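Local structure of putative hemolysin (Streptococcus mutans UA159, 2RK5) at residues H56-S61 with H65-N70; T27-D32 with A38-T43; T47-E52 with D71-G76. The protein is a putative membrane hemolysin of the UPF0053 family that may bind flavin adenine dinucleotide, represented here by its transporter-associated domain. All coordinates share one frame; numbering follows the deposited sequence. Where two conformers were deposited one is given.

Interaction 1. Residues H56-S61 with H65-N70; sequences HFEVES and HLELIN
V59 O accepts the amide of L66 at 2.8 Å from N to O, in a bond that is almost straight at the hydrogen (179°). It belongs to an antiparallel beta hairpin in which V59 with L66 and F57 with L68 form the hydrogen-bonded pairs. L68 N reaches F57 O at 2.8 Å, and F57 N and V59 N return bonds to L68 O and L66 O. The face carrying F57, V59, L66 and L68 is apolar. V59 CG1 stands anti to the carbonyl carbon (chi1 -64°), which puts CG2 between the backbone N and the carbonyl carbon and brings it to 4.0 Å from L66 CB. F57 leaves its partner strand to meet F40 and V45 of helix 37-45. On the face of H56, E58 and E67, I69 CG2 stands over the H56 ring, 4.1 Å from its centroid, as a CH-pi contact. E58 CG lies 3.9 Å from E67 CG, and the carboxylates beyond, with E58 OE2 and E67 OE2 4.7 Å apart, would probably repel each other mildly. The backbone bonds therefore carry the pairing, with apolar side chains turned to the helical side of the domain and the charged groups on the more exposed face.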
loop_
_atom_site.group_PDB
_atom_site.type_symbol
_atom_site.label_atom_id
_atom_site.label_comp_id
_atom_site.label_asym_id
_atom_site.label_seq_id
_atom_site.Cartn_x
_atom_site.Cartn_y
_atom_site.Cartn_z
ATOM N N HIS A 56 6.206 -1.106 12.843
ATOM C CA HIS A 56 5.781 -2.204 13.707
ATOM C C HIS A 56 4.321 -2.023 14.062
ATOM O O HIS A 56 3.904 -0.909 14.360
ATOM C CB HIS A 56 6.560 -2.142 14.995
ATOM C CG HIS A 56 8.019 -2.377 14.833
ATOM N ND1 HIS A 56 8.831 -1.622 14.010
ATOM C CD2 HIS A 56 8.839 -3.230 15.482
ATOM C CE1 HIS A 56 10.077 -2.041 14.118
ATOM N NE2 HIS A 56 10.113 -3.005 15.013
ATOM N N PHE A 57 3.556 -3.106 14.008
ATOM C CA PHE A 57 2.149 -3.058 14.410
ATOM C C PHE A 57 1.869 -4.195 15.356
ATOM O O PHE A 57 2.143 -5.335 15.040
ATOM C CB PHE A 57 1.227 -3.175 13.188
ATOM C CG PHE A 57 -0.199 -2.794 13.469
ATOM C CD1 PHE A 57 -0.500 -1.566 13.987
ATOM C CD2 PHE A 57 -1.238 -3.650 13.174
ATOM C CE1 PHE A 57 -1.800 -1.187 14.222
ATOM C CE2 PHE A 57 -2.566 -3.263 13.419
ATOM C CZ PHE A 57 -2.823 -2.053 13.952
ATOM N N GLU A 58 1.342 -3.872 16.524
ATOM C CA GLU A 58 1.116 -4.872 17.550
ATOM C C GLU A 58 -0.378 -5.029 17.773
ATOM O O GLU A 58 -1.120 -4.047 17.917
ATOM C CB GLU A 58 1.829 -4.464 18.846
ATOM C CG GLU A 58 3.332 -4.593 18.716
ATOM C CD GLU A 58 4.083 -4.210 19.972
ATOM O OE1 GLU A 58 4.026 -4.971 20.948
ATOM O OE2 GLU A 58 4.742 -3.151 19.979
ATOM N N VAL A 59 -0.807 -6.280 17.787
ATOM C CA VAL A 59 -2.203 -6.576 18.069
ATOM C C VAL A 59 -2.333 -7.766 18.993
ATOM O O VAL A 59 -1.427 -8.568 19.102
ATOM C CB VAL A 59 -3.011 -6.803 16.774
ATOM C CG1 VAL A 59 -3.054 -5.534 15.930
ATOM C CG2 VAL A 59 -2.471 -7.972 15.984
ATOM N N GLU A 60 -3.462 -7.856 19.677
ATOM C CA GLU A 60 -3.760 -9.004 20.513
ATOM C C GLU A 60 -4.980 -9.716 19.959
ATOM O O GLU A 60 -5.985 -9.077 19.639
ATOM C CB GLU A 60 -4.031 -8.590 21.967
ATOM C CG GLU A 60 -4.427 -9.765 22.845
ATOM C CD GLU A 60 -4.552 -9.367 24.294
ATOM O OE1 GLU A 60 -4.499 -8.139 24.596
ATOM O OE2 GLU A 60 -4.694 -10.281 25.143
ATOM N N SER A 61 -4.904 -11.038 19.849
ATOM C CA SER A 61 -6.024 -11.811 19.332
ATOM C C SER A 61 -6.015 -13.229 19.913
ATOM O O SER A 61 -4.996 -13.945 19.870
ATOM C CB SER A 61 -5.977 -11.866 17.803
ATOM O OG SER A 61 -7.002 -12.716 17.316
ATOM N N HIS A 65 -0.344 -12.287 21.545
ATOM C CA HIS A 65 0.145 -10.974 21.144
ATOM C C HIS A 65 0.971 -11.193 19.892
ATOM O O HIS A 65 1.811 -12.066 19.865
ATOM C CB HIS A 65 1.012 -10.327 22.225
ATOM C CG HIS A 65 1.719 -9.087 21.768
ATOM N ND1 HIS A 65 1.248 -7.814 22.016
ATOM C CD2 HIS A 65 2.875 -8.928 21.082
ATOM C CE1 HIS A 65 2.083 -6.931 21.500
ATOM N NE2 HIS A 65 3.075 -7.582 20.916
ATOM N N LEU A 66 0.682 -10.424 18.847
ATOM C CA LEU A 66 1.406 -10.507 17.581
ATOM C C LEU A 66 2.089 -9.170 17.343
ATOM O O LEU A 66 1.479 -8.110 17.513
ATOM C CB LEU A 66 0.443 -10.743 16.433
ATOM C CG LEU A 66 -0.446 -11.984 16.438
ATOM C CD1 LEU A 66 -1.311 -12.048 15.166
ATOM C CD2 LEU A 66 0.375 -13.183 16.553
ATOM N N GLU A 67 3.335 -9.236 16.894
ATOM C CA GLU A 67 4.049 -8.050 16.411
ATOM C C GLU A 67 4.317 -8.275 14.923
ATOM O O GLU A 67 4.922 -9.276 14.548
ATOM C CB GLU A 67 5.351 -7.798 17.177
ATOM C CG GLU A 67 6.081 -6.560 16.696
ATOM C CD GLU A 67 7.375 -6.272 17.433
ATOM O OE1 GLU A 67 7.852 -7.146 18.159
ATOM O OE2 GLU A 67 7.931 -5.175 17.236
ATOM N N LEU A 68 3.835 -7.360 14.087
ATOM C CA LEU A 68 3.979 -7.455 12.631
ATOM C C LEU A 68 4.974 -6.382 12.189
ATOM O O LEU A 68 4.819 -5.226 12.553
ATOM C CB LEU A 68 2.652 -7.215 11.939
ATOM C CG LEU A 68 1.531 -8.239 12.026
ATOM C CD1 LEU A 68 1.173 -8.505 13.437
ATOM C CD2 LEU A 68 0.326 -7.699 11.273
ATOM N N ILE A 69 5.963 -6.783 11.395
ATOM C CA ILE A 69 7.010 -5.885 10.919
ATOM C C ILE A 69 7.261 -6.132 9.444
ATOM O O ILE A 69 7.345 -7.270 9.014
ATOM C CB ILE A 69 8.346 -6.092 11.666
ATOM C CG1 ILE A 69 8.155 -6.226 13.175
ATOM C CG2 ILE A 69 9.283 -4.915 11.378
ATOM C CD1 ILE A 69 9.473 -6.551 13.921
ATOM N N ASN A 70 7.423 -5.070 8.662
ATOM C CA ASN A 70 7.733 -5.289 7.250
ATOM C C ASN A 70 9.064 -5.999 7.116
ATOM O O ASN A 70 10.048 -5.639 7.789
ATOM C CB ASN A 70 7.742 -3.996 6.458
ATOM C CG ASN A 70 8.648 -2.957 7.051
ATOM O OD1 ASN A 70 8.399 -2.530 8.164
ATOM N ND2 ASN A 70 9.659 -2.495 6.290
#

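Interaction 2. Residues T27-D32 with A38-T43; sequences TDLESD and AGFYLT
L29 lays its CD1 methyl over one face of the F40 ring, displaced from the centre toward the rim and 3.9 Å from F40 CE2. This CH-pi contact packs the connection between helices 18-25 and 37-45 against the second helix, within the alpha+beta transporter-associated domain where the helices cover an antiparallel sheet. The two side chains meet at about a right angle, and more of the leucine takes part: CD2 touches F40 CZ at 4.0 Å, and CB lies the same distance from F40 CE1. With CG anti to the backbone N (chi1 178°), the phenylalanine ring extends from the helix toward the loop, where its far end meets L29. The next residue supplies a different kind of neighbour, for the carbonyl oxygen E30 O lies in the ring plane at its edge, 3.7 Å from F40 CE1. An oxygen placed there faces the slightly positive C-H rim and not the electron-rich face. S31 CB adds an oblique approach to F40 CD1.

Both partners of the main overlap are buried, and strand 56-61 completes their surroundings, F57 packing on F40 and V59 on L29. V34, in the loop before helix 37-45, touches F40 as well as T43. Toward the more exposed end the contact becomes polar but slack. T43 OG1 lies between the backbone N and carbonyl carbon of its own residue (chi1 61°), close to the helix carbonyls G39 O and F40 O, and stands 3.9 Å from S31 OG.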
loop_
_atom_site.group_PDB
_atom_site.type_symbol
_atom_site.label_atom_id
_atom_site.label_comp_id
_atom_site.label_asym_id
_atom_site.label_seq_id
_atom_site.Cartn_x
_atom_site.Cartn_y
_atom_site.Cartn_z
ATOM N N THR A 27 -5.867 -17.027 15.337
ATOM C CA THR A 27 -6.275 -15.682 15.678
ATOM C C THR A 27 -7.584 -15.338 14.941
ATOM O O THR A 27 -8.162 -16.191 14.228
ATOM C CB THR A 27 -5.151 -14.680 15.295
ATOM O OG1 THR A 27 -4.755 -14.909 13.940
ATOM C CG2 THR A 27 -3.936 -14.891 16.185
ATOM N N ASP A 28 -8.050 -14.110 15.165
ATOM C CA ASP A 28 -9.312 -13.609 14.613
ATOM C C ASP A 28 -9.172 -12.160 14.131
ATOM O O ASP A 28 -10.052 -11.321 14.364
ATOM C CB ASP A 28 -10.456 -13.740 15.664
ATOM C CG ASP A 28 -10.290 -12.772 16.870
ATOM O OD1 ASP A 28 -9.245 -12.077 16.999
ATOM O OD2 ASP A 28 -11.241 -12.697 17.696
ATOM N N LEU A 29 -8.092 -11.886 13.415
ATOM C CA LEU A 29 -7.842 -10.535 12.907
ATOM C C LEU A 29 -8.879 -10.200 11.859
ATOM O O LEU A 29 -9.247 -11.058 11.068
ATOM C CB LEU A 29 -6.479 -10.459 12.246
ATOM C CG LEU A 29 -5.299 -10.785 13.158
ATOM C CD1 LEU A 29 -3.982 -10.512 12.444
ATOM C CD2 LEU A 29 -5.444 -10.022 14.496
ATOM N N GLU A 30 -9.354 -8.962 11.870
ATOM C CA GLU A 30 -10.258 -8.502 10.821
ATOM C C GLU A 30 -10.181 -7.008 10.709
ATOM O O GLU A 30 -9.877 -6.318 11.675
ATOM C CB GLU A 30 -11.688 -8.931 11.114
ATOM C CG GLU A 30 -12.244 -8.374 12.397
ATOM C CD GLU A 30 -13.646 -8.903 12.707
ATOM O OE1 GLU A 30 -14.501 -8.962 11.781
ATOM O OE2 GLU A 30 -13.896 -9.269 13.883
ATOM N N SER A 31 -10.443 -6.512 9.514
ATOM C CA SER A 31 -10.548 -5.081 9.299
ATOM C C SER A 31 -11.411 -4.833 8.073
ATOM O O SER A 31 -11.427 -5.623 7.133
ATOM C CB SER A 31 -9.167 -4.477 9.139
ATOM O OG SER A 31 -9.206 -3.135 8.759
ATOM N N ASP A 32 -12.153 -3.733 8.102
ATOM C CA ASP A 32 -12.996 -3.369 6.984
ATOM C C ASP A 32 -12.176 -3.161 5.723
ATOM O O ASP A 32 -11.123 -2.542 5.765
ATOM C CB ASP A 32 -13.770 -2.081 7.316
ATOM C CG ASP A 32 -14.963 -2.319 8.262
ATOM O OD1 ASP A 32 -15.360 -3.475 8.528
ATOM O OD2 ASP A 32 -15.544 -1.308 8.710
ATOM N N ALA A 38 -1.104 -8.338 4.485
ATOM C CA ALA A 38 -0.496 -7.031 4.119
ATOM C C ALA A 38 -1.516 -5.899 4.219
ATOM O O ALA A 38 -1.199 -4.792 4.676
ATOM C CB ALA A 38 0.131 -7.040 2.722
ATOM N N GLY A 39 -2.731 -6.146 3.753
ATOM C CA GLY A 39 -3.772 -5.136 3.825
ATOM C C GLY A 39 -4.052 -4.770 5.269
ATOM O O GLY A 39 -4.243 -3.588 5.602
ATOM N N PHE A 40 -4.144 -5.780 6.133
ATOM C CA PHE A 40 -4.396 -5.543 7.563
ATOM C C PHE A 40 -3.264 -4.702 8.185
ATOM O O PHE A 40 -3.495 -3.729 8.938
ATOM C CB PHE A 40 -4.540 -6.883 8.272
ATOM C CG PHE A 40 -4.749 -6.772 9.745
ATOM C CD1 PHE A 40 -6.005 -6.659 10.269
ATOM C CD2 PHE A 40 -3.679 -6.801 10.600
ATOM C CE1 PHE A 40 -6.201 -6.528 11.618
ATOM C CE2 PHE A 40 -3.849 -6.682 11.971
ATOM C CZ PHE A 40 -5.115 -6.539 12.479
ATOM N N TYR A 41 -2.023 -5.093 7.881
ATOM C CA TYR A 41 -0.854 -4.393 8.423
ATOM C C TYR A 41 -0.813 -2.959 7.916
ATOM O O TYR A 41 -0.637 -2.002 8.698
ATOM C CB TYR A 41 0.394 -5.138 8.008
ATOM C CG TYR A 41 1.660 -4.376 8.178
ATOM C CD1 TYR A 41 2.367 -4.393 9.382
ATOM C CD2 TYR A 41 2.230 -3.715 7.102
ATOM C CE1 TYR A 41 3.586 -3.715 9.525
ATOM C CE2 TYR A 41 3.426 -3.008 7.248
ATOM C CZ TYR A 41 4.118 -3.038 8.440
ATOM O OH TYR A 41 5.321 -2.368 8.523
ATOM N N LEU A 42 -0.998 -2.776 6.619
ATOM C CA LEU A 42 -0.871 -1.412 6.044
ATOM C C LEU A 42 -1.967 -0.464 6.547
ATOM O O LEU A 42 -1.725 0.739 6.824
ATOM C CB LEU A 42 -0.889 -1.424 4.506
ATOM C CG LEU A 42 0.375 -2.028 3.877
ATOM C CD1 LEU A 42 0.163 -2.203 2.360
ATOM C CD2 LEU A 42 1.619 -1.171 4.150
ATOM N N THR A 43 -3.185 -0.993 6.660
ATOM C CA THR A 43 -4.299 -0.182 7.186
ATOM C C THR A 43 -4.071 0.131 8.669
ATOM O O THR A 43 -4.461 1.214 9.148
ATOM C CB THR A 43 -5.644 -0.858 6.950
ATOM O OG1 THR A 43 -5.647 -2.089 7.615
ATOM C CG2 THR A 43 -5.843 -1.138 5.530
#

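Interaction 3. Residues T47-E52 with D71-G76; sequences TIPSQE and DKVKDG
I48 CD1 presses against the carbonyl oxygen of G76, 3.3 Å from G76 O, in the closest approach between the two segments. The branch methyl of the same isoleucine, I48 CG2, lies 3.7 Å from G76 CA, so the side chain spans the glycine from its alpha carbon to its oxygen. CG1 stands anti to the carbonyl carbon, and a chi2 of -52° then turns CD1 out of the extended line toward G76 O. The isoleucine thus lies on the backbone of G76, a buried residue with positive phi (78°).

V73 makes the second, looser part of the packing. Its CG1 meets I48 CG2 at 4.2 Å, and its CG2 is equally far from P49 CG. Both valine methyls also face a polar atom: P49 O lies 3.7 Å from V73 CG2 and only slightly farther from V73 CG1.

The contact sets the loop between helix 37-45 and strand 56-61 beside the end of strand 64-74, just before the turn into strand 77-85. A classic beta bulge interrupts that strand, D71 and K72 both facing K80. P49 also packs on Y41 and L42, which ties the loop to the helix.

Past V73 the side chains part, not the backbones. K72 and Q51 are exposed on this solvent side, K72 turned away from the loop, and S50 points off from the strand to give E52 OE1 a weak hydrogen bond of 3.4 Å from S50 OG. At the turn, D75 instead engages the second subunit, where its OD2 forms a salt bridge with R77 of that chain.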
loop_
_atom_site.group_PDB
_atom_site.type_symbol
_atom_site.label_atom_id
_atom_site.label_comp_id
_atom_site.label_asym_id
_atom_site.label_seq_id
_atom_site.Cartn_x
_atom_site.Cartn_y
_atom_site.Cartn_z
ATOM N N THR A 47 0.933 3.847 6.655
ATOM C CA THR A 47 2.190 4.369 6.089
ATOM C C THR A 47 2.838 3.327 5.218
ATOM O O THR A 47 2.869 2.211 5.612
ATOM C CB THR A 47 3.203 4.697 7.240
ATOM O OG1 THR A 47 3.525 3.513 7.981
ATOM C CG2 THR A 47 2.585 5.676 8.207
ATOM N N ILE A 48 3.370 3.668 4.056
ATOM C CA ILE A 48 4.232 2.713 3.399
ATOM C C ILE A 48 5.587 2.708 4.148
ATOM O O ILE A 48 6.308 3.711 4.087
ATOM C CB ILE A 48 4.436 3.059 1.891
ATOM C CG1 ILE A 48 3.079 3.147 1.183
ATOM C CG2 ILE A 48 5.333 1.993 1.199
ATOM C CD1 ILE A 48 2.147 1.922 1.382
ATOM N N PRO A 49 5.913 1.628 4.907
ATOM C CA PRO A 49 7.279 1.555 5.462
ATOM C C PRO A 49 8.289 1.283 4.399
ATOM O O PRO A 49 7.904 0.998 3.279
ATOM C CB PRO A 49 7.247 0.281 6.306
ATOM C CG PRO A 49 6.245 -0.569 5.632
ATOM C CD PRO A 49 5.150 0.423 5.275
ATOM N N SER A 50 9.562 1.299 4.818
ATOM C CA SER A 50 10.690 0.770 4.055
ATOM C C SER A 50 11.620 -0.023 4.976
ATOM O O SER A 50 11.448 -0.063 6.232
ATOM C CB SER A 50 11.475 1.915 3.415
ATOM O OG SER A 50 11.997 2.800 4.384
ATOM N N GLN A 51 12.630 -0.653 4.382
ATOM C CA GLN A 51 13.627 -1.339 5.193
ATOM C C GLN A 51 14.352 -0.342 6.119
ATOM O O GLN A 51 14.676 -0.664 7.266
ATOM C CB GLN A 51 14.616 -2.115 4.326
ATOM C CG GLN A 51 15.695 -2.771 5.166
ATOM C CD GLN A 51 16.388 -3.933 4.492
ATOM O OE1 GLN A 51 16.141 -4.247 3.324
ATOM N NE2 GLN A 51 17.279 -4.584 5.242
ATOM N N GLU A 52 14.589 0.874 5.635
ATOM C CA GLU A 52 15.280 1.883 6.432
ATOM C C GLU A 52 14.395 2.389 7.563
ATOM O O GLU A 52 14.891 2.723 8.634
ATOM C CB GLU A 52 15.693 3.073 5.553
ATOM C CG GLU A 52 16.745 2.746 4.506
ATOM C CD GLU A 52 16.200 2.191 3.194
ATOM O OE1 GLU A 52 14.977 1.920 3.080
ATOM O OE2 GLU A 52 17.026 2.023 2.262
ATOM N N ASP A 71 9.087 -7.008 6.243
ATOM C CA ASP A 71 10.322 -7.679 5.868
ATOM C C ASP A 71 10.746 -7.384 4.429
ATOM O O ASP A 71 11.934 -7.390 4.124
ATOM C CB ASP A 71 10.171 -9.185 6.085
ATOM C CG ASP A 71 11.395 -9.976 5.654
ATOM O OD1 ASP A 71 12.408 -9.954 6.373
ATOM O OD2 ASP A 71 11.325 -10.643 4.585
ATOM N N LYS A 72 9.790 -7.136 3.542
ATOM C CA LYS A 72 10.118 -6.761 2.161
ATOM C C LYS A 72 8.999 -5.870 1.637
ATOM O O LYS A 72 7.825 -6.168 1.878
ATOM C CB LYS A 72 10.257 -7.993 1.276
ATOM C CG LYS A 72 10.617 -7.725 -0.157
ATOM C CD LYS A 72 12.007 -7.271 -0.282
ATOM C CE LYS A 72 12.577 -7.437 -1.683
ATOM N NZ LYS A 72 13.960 -6.859 -1.765
ATOM N N VAL A 73 9.371 -4.793 0.945
ATOM C CA VAL A 73 8.452 -3.869 0.325
ATOM C C VAL A 73 8.847 -3.677 -1.139
ATOM O O VAL A 73 10.024 -3.543 -1.457
ATOM C CB VAL A 73 8.516 -2.512 1.038
ATOM C CG1 VAL A 73 7.604 -1.483 0.364
ATOM C CG2 VAL A 73 8.146 -2.663 2.509
ATOM N N LYS A 74 7.847 -3.644 -2.015
ATOM C CA LYS A 74 8.020 -3.513 -3.469
ATOM C C LYS A 74 6.923 -2.565 -3.977
ATOM O O LYS A 74 5.735 -2.844 -3.779
ATOM C CB LYS A 74 7.842 -4.862 -4.177
ATOM C CG LYS A 74 8.636 -6.093 -3.690
ATOM C CD LYS A 74 8.400 -7.351 -4.613
ATOM C CE LYS A 74 8.803 -8.676 -3.931
ATOM N NZ LYS A 74 8.361 -9.895 -4.736
ATOM N N ASP A 75 7.282 -1.447 -4.611
ATOM C CA ASP A 75 6.291 -0.546 -5.216
ATOM C C ASP A 75 5.158 -0.150 -4.271
ATOM O O ASP A 75 4.000 -0.160 -4.658
ATOM C CB ASP A 75 5.658 -1.222 -6.440
ATOM C CG ASP A 75 4.904 -0.238 -7.326
ATOM O OD1 ASP A 75 5.407 0.883 -7.535
ATOM O OD2 ASP A 75 3.837 -0.606 -7.841
ATOM N N GLY A 76 5.489 0.118 -3.018
ATOM C CA GLY A 76 4.445 0.434 -2.026
ATOM C C GLY A 76 3.674 -0.752 -1.468
ATOM O O GLY A 76 2.750 -0.595 -0.638
#

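Interaction 1 is a surface hairpin held by paired backbone bonds, whereas interactions 2 and 3 are partly buried and rely on carbon packing between a loop and a helix or strand. Interactions 1 and 3 share strand 64-74, and N70 ND2 joins them by a weak hydrogen bond to S50 O. Interaction 2 adjoins the apolar side of the hairpin: F40 meets F57, and Y41 packs on L68. Y41 and L42 also touch P49, so helix 37-45 reaches both other contacts. Interactions 2 and 3 lie near the second subunit, where L42 and I48 pack across the interface; interaction 1 does not touch it.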